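Local atomic coordinates of cellulase (Bacteroides salanitronis, PDB entry 6WQY), a protein that probably hydrolyses internal beta-1,4 linkages of cellulose and related plant polysaccharides, this chain being its glycoside hydrolase family 5 barrel domain. Residues Ser267-Thr272 against Gly282-Val287; Asp257-Ala262 against Met310-Arg315; Tyr327-Cys332 against Met378-Phe383. All coordinates share one frame; numbering follows the deposited sequence.

How the interactions relate
All three contacts belong to the late part of an eight-stranded beta/alpha barrel. Interaction 1 is nested in the loop that interaction 2 closes, and their centres are 13 Å apart; Trp269 CB meets Tyr258 CE2 at 3.6 Å. Tyr327 of interaction 3 touches both other contacts: its CD1 lies 3.4 Å from Trp269 CE2, and its OH 3.4 Å from Thr259 CG2. Interaction 3, 15 and 16 Å from interactions 1 and 2 between centres, lies in the layer of helices outside the strands. None involves the magnesium ligand Glu95. Interaction 2 begins where the seventh strand ends, the side of the barrel on which family 5 enzymes carry their active site.

Interaction 1. Residues Ser267-Thr272 against Gly282-Val287; sequences SQWGHT and GDEDNV
The start of helix 284-299, on the outside of the barrel, is tied here to the long loop that leads into it. Three residues in a row, Trp269, Gly270 and His271, each give one N-H to Gly282, Asp283 and Glu284 in turn. Trp269 NE1 reaches Gly282 O at 2.8 Å, with the oxygen near the indole plane but the N-H above the carbonyl plane. With CG anti to the backbone nitrogen (chi1 -178°), the indole of Trp269 reaches across to Gly282-Val287 and brings its NE1 edge to that oxygen. OD1 of Asp283 sits over one face, 3.6 Å from Trp269 NE1, Glu284 CG comes within 3.9 Å of Trp269 CH2, and Val287 CG2 lies at the edge. The same OD1 of Asp283 accepts Gly270 N at 2.9 Å, from above the carboxylate plane. Asp283 occupies the N-cap position yet makes no capping bond; its OD2 is salt-bridged to Lys278. Glu284 OE2 takes His271 N on its syn lone pair at 3.0 Å and also bonds Tyr326 OH. Its bent chain lays the carboxylate almost flat on the imidazole, planes 14° apart, and sends CG over that ring in a CH-pi contact. Gly270 suits its place because its backbone has positive phi and a CB would fall only 2.7 Å from Glu284 OE2. Were Trp269 an alanine, Gly282 O would probably lose its indole donor and a gap would open beside Glu284, Val287 and Tyr327, whose ring meets the indole edge-to-face. Such a long excursion, folded back on the helix that follows it, is a beta-to-alpha loop of a TIM barrel.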
loop_
_atom_site.group_PDB
_atom_site.type_symbol
_atom_site.label_atom_id
_atom_site.label_comp_id
_atom_site.label_asym_id
_atom_site.label_seq_id
_atom_site.Cartn_x
_atom_site.Cartn_y
_atom_site.Cartn_z
ATOM N N SER A 267 16.691 -19.498 2.222
ATOM C CA SER A 267 16.313 -19.714 0.835
ATOM C C SER A 267 15.065 -20.571 0.669
ATOM O O SER A 267 14.622 -20.770 -0.465
ATOM C CB SER A 267 17.473 -20.362 0.069
ATOM O OG SER A 267 17.845 -21.598 0.669
ATOM N N GLN A 268 14.491 -21.083 1.755
ATOM C CA GLN A 268 13.311 -21.946 1.692
ATOM C C GLN A 268 12.282 -21.493 2.719
ATOM O O GLN A 268 12.590 -20.736 3.646
ATOM C CB GLN A 268 13.696 -23.419 1.900
ATOM C CG GLN A 268 14.795 -23.853 0.948
ATOM C CD GLN A 268 15.056 -25.353 0.946
ATOM O OE1 GLN A 268 14.493 -26.110 1.747
ATOM N NE2 GLN A 268 15.920 -25.784 0.045
ATOM N N TRP A 269 11.040 -21.940 2.528
ATOM C CA TRP A 269 9.915 -21.493 3.332
ATOM C C TRP A 269 8.842 -22.569 3.364
ATOM O O TRP A 269 8.655 -23.305 2.395
ATOM C CB TRP A 269 9.308 -20.205 2.741
ATOM C CG TRP A 269 8.187 -19.645 3.534
ATOM C CD1 TRP A 269 8.300 -18.808 4.607
ATOM C CD2 TRP A 269 6.779 -19.865 3.334
ATOM N NE1 TRP A 269 7.051 -18.507 5.094
ATOM C CE2 TRP A 269 6.103 -19.144 4.341
ATOM C CE3 TRP A 269 6.024 -20.587 2.403
ATOM C CZ2 TRP A 269 4.713 -19.117 4.439
ATOM C CZ3 TRP A 269 4.648 -20.559 2.510
ATOM C CH2 TRP A 269 4.007 -19.822 3.515
ATOM N N GLY A 270 8.134 -22.651 4.482
ATOM C CA GLY A 270 6.968 -23.502 4.582
ATOM C C GLY A 270 7.267 -24.907 5.058
ATOM O O GLY A 270 8.380 -25.249 5.453
ATOM N N HIS A 271 6.236 -25.752 4.979
ATOM C CA HIS A 271 6.292 -27.069 5.605
ATOM C C HIS A 271 7.426 -27.928 5.065
ATOM O O HIS A 271 7.948 -28.782 5.794
ATOM C CB HIS A 271 5.016 -27.887 5.342
ATOM C CG HIS A 271 3.748 -27.260 5.823
ATOM N ND1 HIS A 271 3.617 -26.685 7.067
ATOM C CD2 HIS A 271 2.533 -27.165 5.233
ATOM C CE1 HIS A 271 2.381 -26.240 7.213
ATOM N NE2 HIS A 271 1.704 -26.516 6.114
ATOM N N THR A 272 7.763 -27.792 3.788
ATOM C CA THR A 272 8.749 -28.682 3.185
ATOM C C THR A 272 10.171 -28.146 3.284
ATOM O O THR A 272 11.107 -28.838 2.873
ATOM C CB THR A 272 8.426 -28.995 1.712
ATOM O OG1 THR A 272 8.839 -27.907 0.879
ATOM C CG2 THR A 272 6.950 -29.277 1.526
ATOM N N GLY A 282 7.105 -17.876 10.920
ATOM C CA GLY A 282 6.463 -17.218 9.797
ATOM C C GLY A 282 6.023 -18.107 8.656
ATOM O O GLY A 282 5.925 -17.629 7.520
ATOM N N ASP A 283 5.752 -19.380 8.926
ATOM C CA ASP A 283 5.299 -20.314 7.893
ATOM C C ASP A 283 3.797 -20.211 7.670
ATOM O O ASP A 283 3.194 -19.178 7.987
ATOM C CB ASP A 283 5.814 -21.716 8.238
ATOM C CG ASP A 283 7.334 -21.779 8.172
ATOM O OD1 ASP A 283 7.901 -21.386 7.134
ATOM O OD2 ASP A 283 7.951 -22.219 9.170
ATOM N N GLU A 284 3.197 -21.245 7.085
ATOM C CA GLU A 284 1.820 -21.152 6.616
ATOM C C GLU A 284 0.853 -20.738 7.714
ATOM O O GLU A 284 -0.089 -19.973 7.458
ATOM C CB GLU A 284 1.379 -22.511 6.052
ATOM C CG GLU A 284 2.074 -22.946 4.762
ATOM C CD GLU A 284 3.390 -23.685 4.954
ATOM O OE1 GLU A 284 4.012 -23.597 6.043
ATOM O OE2 GLU A 284 3.807 -24.388 3.986
ATOM N N ASP A 285 1.050 -21.263 8.930
ATOM C CA ASP A 285 0.142 -20.968 10.031
ATOM C C ASP A 285 0.210 -19.505 10.446
ATOM O O ASP A 285 -0.764 -18.973 11.001
ATOM C CB ASP A 285 0.444 -21.876 11.223
ATOM C CG ASP A 285 1.882 -21.767 11.695
ATOM O OD1 ASP A 285 2.797 -21.848 10.850
ATOM O OD2 ASP A 285 2.097 -21.607 12.917
ATOM N N ASN A 286 1.345 -18.835 10.220
ATOM C CA ASN A 286 1.407 -17.403 10.477
ATOM C C ASN A 286 0.594 -16.622 9.450
ATOM O O ASN A 286 -0.064 -15.631 9.794
ATOM C CB ASN A 286 2.848 -16.903 10.505
ATOM C CG ASN A 286 2.932 -15.439 10.881
ATOM O OD1 ASN A 286 2.645 -15.074 12.031
ATOM N ND2 ASN A 286 3.295 -14.595 9.930
ATOM N N VAL A 287 0.642 -17.032 8.182
ATOM C CA VAL A 287 -0.150 -16.353 7.165
ATOM C C VAL A 287 -1.629 -16.416 7.518
ATOM O O VAL A 287 -2.329 -15.394 7.579
ATOM C CB VAL A 287 0.107 -16.966 5.777
ATOM C CG1 VAL A 287 -0.748 -16.248 4.734
ATOM C CG2 VAL A 287 1.568 -16.913 5.397
#

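Interaction 2. Residues Asp257-Ala262 against Met310-Arg315; sequences DYTENA and MGCVHR
At the C-terminal end of the barrel strands, where TIM-barrel enzymes place their active sites, the loop after the seventh strand packs on short helix 256-259 from the loop after the sixth. Its centrepiece is the guanidinium of Arg315. NH2 bonds Tyr258 O at 2.8 Å, nearly straight at 160°, in the carbonyl plane and on a lone pair; NH1 adds a weak bond to the same oxygen at 3.3 Å. NH1 also reaches back to Val313 O at 3.1 Å, and NE gives its hydrogen to a water, 2.9 Å away, that in turn donates to Asn261 OD1; Asn261 ND2 is hydrogen-bonded to Asn264 OD1 and Thr354 O. The chain bends at chi2 (73°), which folds the head group back over its own loop and slides it between two layers: the ring of Tyr258 lies over one face, centres 4.5 Å apart and planes at 26°, and CB of Asn261 covers the opposite one. Asn261 has positive phi, a conformation asparagine tolerates well, as the chain leaves the helix. Tyr258 also receives Cys312 SG, 3.5 Å from CE2, in an oblique sulfur-aromatic contact. Beside this, Val313 N binds Thr259 O at 2.8 Å; the valine methyls flank that oxygen, and CG2 finds its apolar contact on Asn261 CB. Thr259 turns CB and CG2 to Gly311 O while its hydroxyl bonds Tyr253 O. An arginine suits the site because one flat cation can bridge several carbonyls and still stack on a ring; with NH2 bonded also to Tyr266 O, the cation is probably stabilised by several neutral carbonyl oxygens and the ring face of Tyr258 in place of a carboxylate.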
loop_
_atom_site.group_PDB
_atom_site.type_symbol
_atom_site.label_atom_id
_atom_site.label_comp_id
_atom_site.label_asym_id
_atom_site.label_seq_id
_atom_site.Cartn_x
_atom_site.Cartn_y
_atom_site.Cartn_z
ATOM N N ASP A 257 12.842 -11.682 7.062
ATOM C CA ASP A 257 14.167 -12.228 6.795
ATOM C C ASP A 257 14.162 -13.114 5.556
ATOM O O ASP A 257 15.162 -13.161 4.829
ATOM C CB ASP A 257 14.676 -13.020 8.005
ATOM C CG ASP A 257 15.130 -12.122 9.145
ATOM O OD1 ASP A 257 15.133 -10.880 8.982
ATOM O OD2 ASP A 257 15.478 -12.665 10.217
ATOM N N TYR A 258 13.062 -13.823 5.309
ATOM C CA TYR A 258 12.927 -14.641 4.104
ATOM C C TYR A 258 12.507 -13.796 2.896
ATOM O O TYR A 258 13.115 -13.874 1.817
ATOM C CB TYR A 258 11.922 -15.788 4.335
ATOM C CG TYR A 258 11.609 -16.510 3.038
ATOM C CD1 TYR A 258 12.585 -17.250 2.391
ATOM C CD2 TYR A 258 10.362 -16.412 2.437
ATOM C CE1 TYR A 258 12.331 -17.863 1.184
ATOM C CE2 TYR A 258 10.093 -17.040 1.232
ATOM C CZ TYR A 258 11.089 -17.757 0.603
ATOM O OH TYR A 258 10.827 -18.361 -0.605
ATOM N N THR A 259 11.475 -12.970 3.051
ATOM C CA THR A 259 10.905 -12.324 1.875
ATOM C C THR A 259 11.830 -11.272 1.283
ATOM O O THR A 259 11.804 -11.074 0.065
ATOM C CB THR A 259 9.524 -11.744 2.181
ATOM O OG1 THR A 259 9.648 -10.824 3.268
ATOM C CG2 THR A 259 8.527 -12.838 2.521
ATOM N N GLU A 260 12.638 -10.587 2.092
ATOM C CA GLU A 260 13.603 -9.638 1.559
ATOM C C GLU A 260 15.021 -10.204 1.504
ATOM O O GLU A 260 15.888 -9.605 0.863
ATOM C CB GLU A 260 13.585 -8.324 2.349
ATOM C CG GLU A 260 14.414 -7.234 1.688
ATOM C CD GLU A 260 14.023 -5.838 2.110
ATOM O OE1 GLU A 260 13.765 -5.641 3.302
ATOM O OE2 GLU A 260 13.972 -4.941 1.243
ATOM N N ASN A 261 15.281 -11.329 2.157
ATOM C CA ASN A 261 16.542 -12.062 1.992
ATOM C C ASN A 261 17.757 -11.234 2.411
ATOM O O ASN A 261 18.799 -11.268 1.755
ATOM C CB ASN A 261 16.702 -12.563 0.552
ATOM C CG ASN A 261 17.806 -13.596 0.406
ATOM O OD1 ASN A 261 18.021 -14.418 1.294
ATOM N ND2 ASN A 261 18.513 -13.556 -0.724
ATOM N N ALA A 262 17.643 -10.509 3.527
ATOM C CA ALA A 262 18.679 -9.549 3.906
ATOM C C ALA A 262 20.059 -10.196 3.988
ATOM O O ALA A 262 20.999 -9.769 3.308
ATOM C CB ALA A 262 18.318 -8.874 5.234
ATOM N N MET A 310 3.027 -6.513 -0.032
ATOM C CA MET A 310 3.415 -7.891 0.267
ATOM C C MET A 310 4.408 -8.277 -0.831
ATOM O O MET A 310 4.594 -7.530 -1.799
ATOM C CB MET A 310 2.200 -8.830 0.338
ATOM C CG MET A 310 1.249 -8.756 -0.838
ATOM S SD MET A 310 1.796 -9.566 -2.357
ATOM C CE MET A 310 1.820 -11.298 -1.866
ATOM N N GLY A 311 5.067 -9.427 -0.696
ATOM C CA GLY A 311 5.913 -9.907 -1.770
ATOM C C GLY A 311 7.066 -10.748 -1.260
ATOM O O GLY A 311 7.153 -11.077 -0.079
ATOM N N CYS A 312 7.967 -11.090 -2.189
ATOM C CA CYS A 312 9.113 -11.935 -1.884
ATOM C C CYS A 312 10.100 -11.775 -3.027
ATOM O O CYS A 312 9.694 -11.827 -4.193
ATOM C CB CYS A 312 8.681 -13.408 -1.772
ATOM S SG CYS A 312 9.952 -14.530 -1.212
ATOM N N VAL A 313 11.388 -11.611 -2.701
ATOM C CA VAL A 313 12.395 -11.366 -3.725
ATOM C C VAL A 313 12.737 -12.645 -4.493
ATOM O O VAL A 313 12.579 -13.775 -4.023
ATOM C CB VAL A 313 13.667 -10.703 -3.161
ATOM C CG1 VAL A 313 13.339 -9.350 -2.560
ATOM C CG2 VAL A 313 14.378 -11.612 -2.158
ATOM N N HIS A 314 13.237 -12.439 -5.703
ATOM C CA HIS A 314 13.655 -13.481 -6.632
ATOM C C HIS A 314 14.907 -14.197 -6.156
ATOM O O HIS A 314 15.817 -13.600 -5.573
ATOM C CB HIS A 314 13.918 -12.816 -7.987
ATOM C CG HIS A 314 14.494 -13.700 -9.047
ATOM N ND1 HIS A 314 13.818 -14.770 -9.596
ATOM C CD2 HIS A 314 15.665 -13.614 -9.717
ATOM C CE1 HIS A 314 14.564 -15.321 -10.539
ATOM N NE2 HIS A 314 15.690 -14.637 -10.635
ATOM N N ARG A 315 14.950 -15.494 -6.438
ATOM C CA ARG A 315 16.145 -16.311 -6.274
ATOM C C ARG A 315 16.562 -16.863 -7.635
ATOM O O ARG A 315 15.730 -17.401 -8.372
ATOM C CB ARG A 315 15.903 -17.468 -5.302
ATOM C CG ARG A 315 16.150 -17.112 -3.833
ATOM C CD ARG A 315 15.087 -16.224 -3.204
ATOM N NE ARG A 315 15.322 -16.153 -1.766
ATOM C CZ ARG A 315 14.521 -15.553 -0.893
ATOM N NH1 ARG A 315 13.427 -14.914 -1.297
ATOM N NH2 ARG A 315 14.836 -15.575 0.396
HETATM O O HOH W 1 17.775 -17.020 -0.558
#

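Interaction 3. Residues Tyr327-Cys332 against Met378-Phe383; sequences YLEYVC and MKRGIF
The carbonyl oxygen of Met378 takes two backbone bonds within its own helix, from Ile382 N at 3.3 Å and, weakly, from Gly381 N at 3.1 Å, while Cys332 CB of the facing helix rests 3.9 Å away. Cys332 points into the interface between the two helices. With SG anti to its carbonyl carbon (chi1 -74°), the thiol of Cys332 lies alongside the Met378 chain, 3.7 Å from CG, and the SD of Met378 is also near. Leu328 CB leans on the same CG; Met378 CG thus packs over two residues one helical turn apart. The partners are two outer helices of the TIM barrel, 318-337 and 371-383, running side by side around strands 305-310 and 342-346; over the short segments their axes approach to 7.8 Å and cross at -15°. Gly381 permits this closeness: a CB there would be tight, about 3.0 Å from Cys332 C. Next to it, the CD1 methyl of Ile382 comes within 3.4 Å of Cys332 O, and Pro342 lies against both Ile382 and Cys332. Toward the surface the character changes. Glu329, extended beyond CG, runs across Arg380 and sets OE2 at the edge of the guanidinium, with the carboxylate turned 67° from its plane. Glu329 OE2 touches the methylene CD of Arg380, while Arg380 NH1 is 4.4 Å from it, beyond salt-bridge range.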
loop_
_atom_site.group_PDB
_atom_site.type_symbol
_atom_site.label_atom_id
_atom_site.label_comp_id
_atom_site.label_asym_id
_atom_site.label_seq_id
_atom_site.Cartn_x
_atom_site.Cartn_y
_atom_site.Cartn_z
ATOM N N TYR A 327 5.429 -19.516 -1.755
ATOM C CA TYR A 327 5.095 -18.475 -0.789
ATOM C C TYR A 327 4.103 -17.476 -1.376
ATOM O O TYR A 327 3.077 -17.157 -0.759
ATOM C CB TYR A 327 6.381 -17.754 -0.337
ATOM C CG TYR A 327 6.106 -16.575 0.570
ATOM C CD1 TYR A 327 5.992 -16.745 1.945
ATOM C CD2 TYR A 327 5.928 -15.306 0.054
ATOM C CE1 TYR A 327 5.710 -15.679 2.781
ATOM C CE2 TYR A 327 5.650 -14.234 0.886
ATOM C CZ TYR A 327 5.539 -14.423 2.234
ATOM O OH TYR A 327 5.244 -13.330 3.028
ATOM N N LEU A 328 4.395 -16.943 -2.566
ATOM C CA LEU A 328 3.529 -15.927 -3.150
ATOM C C LEU A 328 2.160 -16.484 -3.478
ATOM O O LEU A 328 1.143 -15.814 -3.261
ATOM C CB LEU A 328 4.200 -15.329 -4.386
ATOM C CG LEU A 328 5.429 -14.463 -4.103
ATOM C CD1 LEU A 328 6.104 -14.082 -5.395
ATOM C CD2 LEU A 328 5.050 -13.203 -3.332
ATOM N N GLU A 329 2.109 -17.710 -3.999
ATOM C CA GLU A 329 0.826 -18.343 -4.287
ATOM C C GLU A 329 0.046 -18.562 -2.999
ATOM O O GLU A 329 -1.162 -18.284 -2.933
ATOM C CB GLU A 329 1.046 -19.661 -5.041
ATOM C CG GLU A 329 -0.205 -20.208 -5.711
ATOM C CD GLU A 329 0.040 -21.421 -6.603
ATOM O OE1 GLU A 329 1.172 -21.905 -6.763
ATOM O OE2 GLU A 329 -0.975 -21.954 -7.127
ATOM N N TYR A 330 0.725 -19.032 -1.950
ATOM C CA TYR A 330 0.055 -19.293 -0.682
ATOM C C TYR A 330 -0.505 -18.011 -0.075
ATOM O O TYR A 330 -1.650 -17.983 0.417
ATOM C CB TYR A 330 1.023 -19.958 0.301
ATOM C CG TYR A 330 0.303 -20.521 1.491
ATOM C CD1 TYR A 330 0.054 -19.753 2.612
ATOM C CD2 TYR A 330 -0.172 -21.817 1.473
ATOM C CE1 TYR A 330 -0.636 -20.268 3.687
ATOM C CE2 TYR A 330 -0.863 -22.339 2.544
ATOM C CZ TYR A 330 -1.096 -21.557 3.643
ATOM O OH TYR A 330 -1.791 -22.057 4.719
ATOM N N VAL A 331 0.282 -16.939 -0.088
ATOM C CA VAL A 331 -0.153 -15.687 0.510
ATOM C C VAL A 331 -1.290 -15.070 -0.293
ATOM O O VAL A 331 -2.235 -14.526 0.283
ATOM C CB VAL A 331 1.042 -14.724 0.665
ATOM C CG1 VAL A 331 0.573 -13.352 1.107
ATOM C CG2 VAL A 331 2.042 -15.280 1.666
ATOM N N CYS A 332 -1.220 -15.124 -1.628
ATOM C CA CYS A 332 -2.303 -14.545 -2.424
ATOM C C CYS A 332 -3.606 -15.319 -2.248
ATOM O O CYS A 332 -4.685 -14.714 -2.163
ATOM C CB CYS A 332 -1.914 -14.437 -3.892
ATOM S SG CYS A 332 -0.732 -13.114 -4.237
ATOM N N MET A 378 0.286 -15.796 -8.615
ATOM C CA MET A 378 -0.480 -14.816 -7.847
ATOM C C MET A 378 -1.893 -14.690 -8.397
ATOM O O MET A 378 -2.863 -14.644 -7.634
ATOM C CB MET A 378 0.241 -13.457 -7.831
ATOM C CG MET A 378 1.578 -13.511 -7.113
ATOM S SD MET A 378 2.264 -11.922 -6.630
ATOM C CE MET A 378 2.530 -11.166 -8.236
ATOM N N LYS A 379 -2.030 -14.681 -9.727
ATOM C CA LYS A 379 -3.356 -14.613 -10.331
ATOM C C LYS A 379 -4.188 -15.835 -9.971
ATOM O O LYS A 379 -5.401 -15.733 -9.765
ATOM C CB LYS A 379 -3.243 -14.522 -11.852
ATOM C CG LYS A 379 -2.718 -13.185 -12.329
ATOM C CD LYS A 379 -3.031 -12.926 -13.792
ATOM C CE LYS A 379 -2.408 -13.939 -14.719
ATOM N NZ LYS A 379 -2.753 -13.612 -16.135
ATOM N N ARG A 380 -3.553 -17.003 -9.885
ATOM C CA ARG A 380 -4.290 -18.209 -9.523
ATOM C C ARG A 380 -4.883 -18.088 -8.126
ATOM O O ARG A 380 -5.992 -18.572 -7.874
ATOM C CB ARG A 380 -3.362 -19.417 -9.624
ATOM C CG ARG A 380 -4.048 -20.762 -9.550
ATOM C CD ARG A 380 -3.143 -21.810 -10.176
ATOM N NE ARG A 380 -2.913 -21.495 -11.584
ATOM C CZ ARG A 380 -1.739 -21.575 -12.204
ATOM N NH1 ARG A 380 -0.651 -21.962 -11.549
ATOM N NH2 ARG A 380 -1.657 -21.254 -13.487
ATOM N N GLY A 381 -4.176 -17.428 -7.206
ATOM C CA GLY A 381 -4.698 -17.278 -5.858
ATOM C C GLY A 381 -5.898 -16.348 -5.797
ATOM O O GLY A 381 -6.803 -16.549 -4.990
ATOM N N ILE A 382 -5.911 -15.305 -6.632
ATOM C CA ILE A 382 -6.971 -14.300 -6.565
ATOM C C ILE A 382 -8.159 -14.667 -7.442
ATOM O O ILE A 382 -9.308 -14.489 -7.033
ATOM C CB ILE A 382 -6.414 -12.914 -6.952
ATOM C CG1 ILE A 382 -5.288 -12.509 -6.008
ATOM C CG2 ILE A 382 -7.517 -11.865 -6.950
ATOM C CD1 ILE A 382 -5.679 -12.519 -4.562
ATOM N N PHE A 383 -7.912 -15.169 -8.654
ATOM C CA PHE A 383 -8.956 -15.305 -9.656
ATOM C C PHE A 383 -9.443 -16.739 -9.854
ATOM O O PHE A 383 -10.425 -16.940 -10.581
ATOM C CB PHE A 383 -8.470 -14.734 -10.998
ATOM C CG PHE A 383 -8.005 -13.290 -10.927
ATOM C CD1 PHE A 383 -8.868 -12.281 -10.522
ATOM C CD2 PHE A 383 -6.712 -12.944 -11.279
ATOM C CE1 PHE A 383 -8.443 -10.960 -10.463
ATOM C CE2 PHE A 383 -6.288 -11.620 -11.219
ATOM C CZ PHE A 383 -7.160 -10.635 -10.809
#